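Local coordinates for protein putative enoyl-CoA hydratase/isomerase (Acinetobacter baumannii, PDB 3FDU) that probably acts on acyl-CoA thioesters as a hydratase or isomerase of the crotonase family, at residues A[240-243]-A[244-248]. The protein carries 4 engineered substitutions. Residues are numbered along the deposited sequence; the frame is centred on the assembly and turned at random.
Sequences EMLE and AVQAF
V245 and M241 sit one helical turn apart on the side of helix 239-248 that faces the rest of the chain. CG2 of V245 lies 3.4 Å from M241 O, while SD of the methionine comes only loosely alongside that methyl, 4.5 Å from V245 CG2. What makes this the packed side is helix 68-76, to which both side chains turn: M241 rests on V75, and V245, the buried residue here, fits against M72 and Q76. The main chain between them is regular. V245 N gives its hydrogen to M241 O at 2.9 Å, and Q246 N does the same to L242 O at 2.8 Å. A244 N bonds to E240 O and A247 N to E243 O in the same way. These are the i to i+4 bonds of an alpha-helix, here the last helix modelled in this crotonase-fold chain; the centre of this contact lies about 27 Å from the centre of the chain. Round on another face, the amide of Q246 lies against the isobutyl group of L242, with Q246 CD 3.7 Å from L242 CG and NE2 near the same branch point. Q246 holds CG anti to its carbonyl carbon (chi1 -79°), which swings the chain back over the preceding turn; CG ends 3.1 Å from L242 O, a close approach. Beyond CG the chain runs extended and crosses the leucine at a slant, so that the amide ends beside L242 CG and CD1. The solvent side is looser: the carboxylate of E243 and the Q246 amide have their planes 62° apart, and their OE1 atoms come no closer than 4.1 Å. In the first turn of the helix, E240, also exposed, directs OE2 into a salt bridge with R235.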
ATOM      1  N   GLU A 240      -6.531 -10.294 -33.186  1.00 24.44           N
ATOM      2  CA  GLU A 240      -7.782 -10.785 -32.617  1.00 26.67           C
ATOM      3  C   GLU A 240      -8.756  -9.645 -32.264  1.00 25.47           C
ATOM      4  O   GLU A 240      -9.985  -9.809 -32.348  1.00 25.16           O
ATOM      5  CB  GLU A 240      -7.536 -11.812 -31.484  1.00 26.89           C
ATOM      6  CG  GLU A 240      -6.946 -11.279 -30.190  1.00 30.32           C
ATOM      7  CD  GLU A 240      -5.392 -11.222 -30.200  1.00 36.04           C
ATOM      8  OE1 GLU A 240      -4.787 -11.136 -31.308  1.00 34.75           O
ATOM      9  OE2 GLU A 240      -4.786 -11.223 -29.089  1.00 37.91           O
ATOM     10  N   MET A 241      -8.231  -8.465 -31.951  1.00 23.90           N
ATOM     11  CA  MET A 241      -9.089  -7.317 -31.638  1.00 22.34           C
ATOM     12  C   MET A 241      -9.794  -6.831 -32.909  1.00 23.17           C
ATOM     13  O   MET A 241     -11.008  -6.575 -32.919  1.00 22.72           O
ATOM     14  CB  MET A 241      -8.264  -6.159 -31.010  1.00 21.66           C
ATOM     15  CG  MET A 241      -9.092  -4.915 -30.604  1.00 22.67           C
ATOM     16  SD  MET A 241     -10.323  -5.182 -29.201  1.00 18.09           S
ATOM     17  CE  MET A 241      -9.171  -5.369 -27.931  1.00 17.90           C
ATOM     18  N   LEU A 242      -9.024  -6.651 -33.988  1.00 22.78           N
ATOM     19  CA  LEU A 242      -9.608  -6.271 -35.270  1.00 23.52           C
ATOM     20  C   LEU A 242     -10.741  -7.246 -35.762  1.00 23.95           C
ATOM     21  O   LEU A 242     -11.771  -6.789 -36.235  1.00 24.15           O
ATOM     22  CB  LEU A 242      -8.512  -6.166 -36.353  1.00 22.72           C
ATOM     23  CG  LEU A 242      -9.006  -5.717 -37.739  1.00 21.84           C
ATOM     24  CD1 LEU A 242      -9.670  -4.329 -37.696  1.00 20.20           C
ATOM     25  CD2 LEU A 242      -7.783  -5.659 -38.775  1.00 22.89           C
ATOM     26  N   GLU A 243     -10.536  -8.554 -35.664  1.00 25.37           N
ATOM     27  CA  GLU A 243     -11.543  -9.553 -36.096  1.00 27.76           C
ATOM     28  C   GLU A 243     -12.802  -9.372 -35.286  1.00 27.54           C
ATOM     29  O   GLU A 243     -13.919  -9.335 -35.827  1.00 26.99           O
ATOM     30  CB  GLU A 243     -11.064 -10.983 -35.824  1.00 28.91           C
ATOM     31  CG  GLU A 243      -9.799 -11.391 -36.551  1.00 37.63           C
ATOM     32  CD  GLU A 243     -10.044 -12.296 -37.763  1.00 45.70           C
ATOM     33  OE1 GLU A 243     -10.606 -11.825 -38.781  1.00 48.41           O
ATOM     34  OE2 GLU A 243      -9.639 -13.481 -37.703  1.00 47.49           O
ATOM     35  N   ALA A 244     -12.623  -9.237 -33.969  1.00 27.20           N
ATOM     36  CA  ALA A 244     -13.785  -9.053 -33.096  1.00 28.12           C
ATOM     37  C   ALA A 244     -14.532  -7.748 -33.391  1.00 28.77           C
ATOM     38  O   ALA A 244     -15.763  -7.726 -33.439  1.00 29.11           O
ATOM     39  CB  ALA A 244     -13.374  -9.166 -31.667  1.00 28.32           C
ATOM     40  N   VAL A 245     -13.823  -6.660 -33.681  1.00 27.67           N
ATOM     41  CA  VAL A 245     -14.521  -5.435 -33.989  1.00 26.92           C
ATOM     42  C   VAL A 245     -15.226  -5.551 -35.350  1.00 28.60           C
ATOM     43  O   VAL A 245     -16.396  -5.133 -35.534  1.00 27.94           O
ATOM     44  CB  VAL A 245     -13.585  -4.167 -33.952  1.00 27.51           C
ATOM     45  CG1 VAL A 245     -14.318  -2.977 -34.507  1.00 27.45           C
ATOM     46  CG2 VAL A 245     -13.089  -3.874 -32.493  1.00 26.37           C
ATOM     47  N   GLN A 246     -14.530  -6.158 -36.303  1.00 29.70           N
ATOM     48  CA  GLN A 246     -15.092  -6.313 -37.637  1.00 31.32           C
ATOM     49  C   GLN A 246     -16.442  -7.086 -37.560  1.00 32.74           C
ATOM     50  O   GLN A 246     -17.470  -6.653 -38.118  1.00 33.00           O
ATOM     51  CB  GLN A 246     -14.074  -6.997 -38.525  1.00 31.15           C
ATOM     52  CG  GLN A 246     -12.998  -6.042 -39.030  1.00 30.35           C
ATOM     53  CD  GLN A 246     -11.934  -6.761 -39.797  1.00 31.05           C
ATOM     54  OE1 GLN A 246     -11.631  -7.926 -39.522  1.00 32.99           O
ATOM     55  NE2 GLN A 246     -11.363  -6.086 -40.780  1.00 33.50           N
ATOM     56  N   ALA A 247     -16.431  -8.198 -36.840  1.00 33.71           N
ATOM     57  CA  ALA A 247     -17.643  -8.978 -36.596  1.00 35.93           C
ATOM     58  C   ALA A 247     -18.734  -8.121 -35.968  1.00 36.95           C
ATOM     59  O   ALA A 247     -19.862  -8.030 -36.488  1.00 38.13           O
ATOM     60  CB  ALA A 247     -17.329 -10.178 -35.690  1.00 35.42           C
ATOM     61  N   PHE A 248     -18.411  -7.513 -34.835  1.00 37.13           N
ATOM     62  CA  PHE A 248     -19.350  -6.683 -34.140  1.00 37.65           C
ATOM     63  C   PHE A 248     -19.951  -5.643 -35.065  1.00 37.56           C
ATOM     64  O   PHE A 248     -21.153  -5.431 -35.037  1.00 37.48           O
ATOM     65  CB  PHE A 248     -18.698  -6.043 -32.912  1.00 38.33           C
ATOM     66  CG  PHE A 248     -19.660  -5.313 -32.019  1.00 40.16           C
ATOM     67  CD1 PHE A 248     -20.093  -5.887 -30.826  1.00 43.12           C
ATOM     68  CD2 PHE A 248     -20.121  -4.042 -32.357  1.00 43.02           C
ATOM     69  CE1 PHE A 248     -20.973  -5.204 -29.976  1.00 43.70           C
ATOM     70  CE2 PHE A 248     -21.010  -3.359 -31.514  1.00 43.47           C
ATOM     71  CZ  PHE A 248     -21.433  -3.944 -30.332  1.00 43.48           C
TER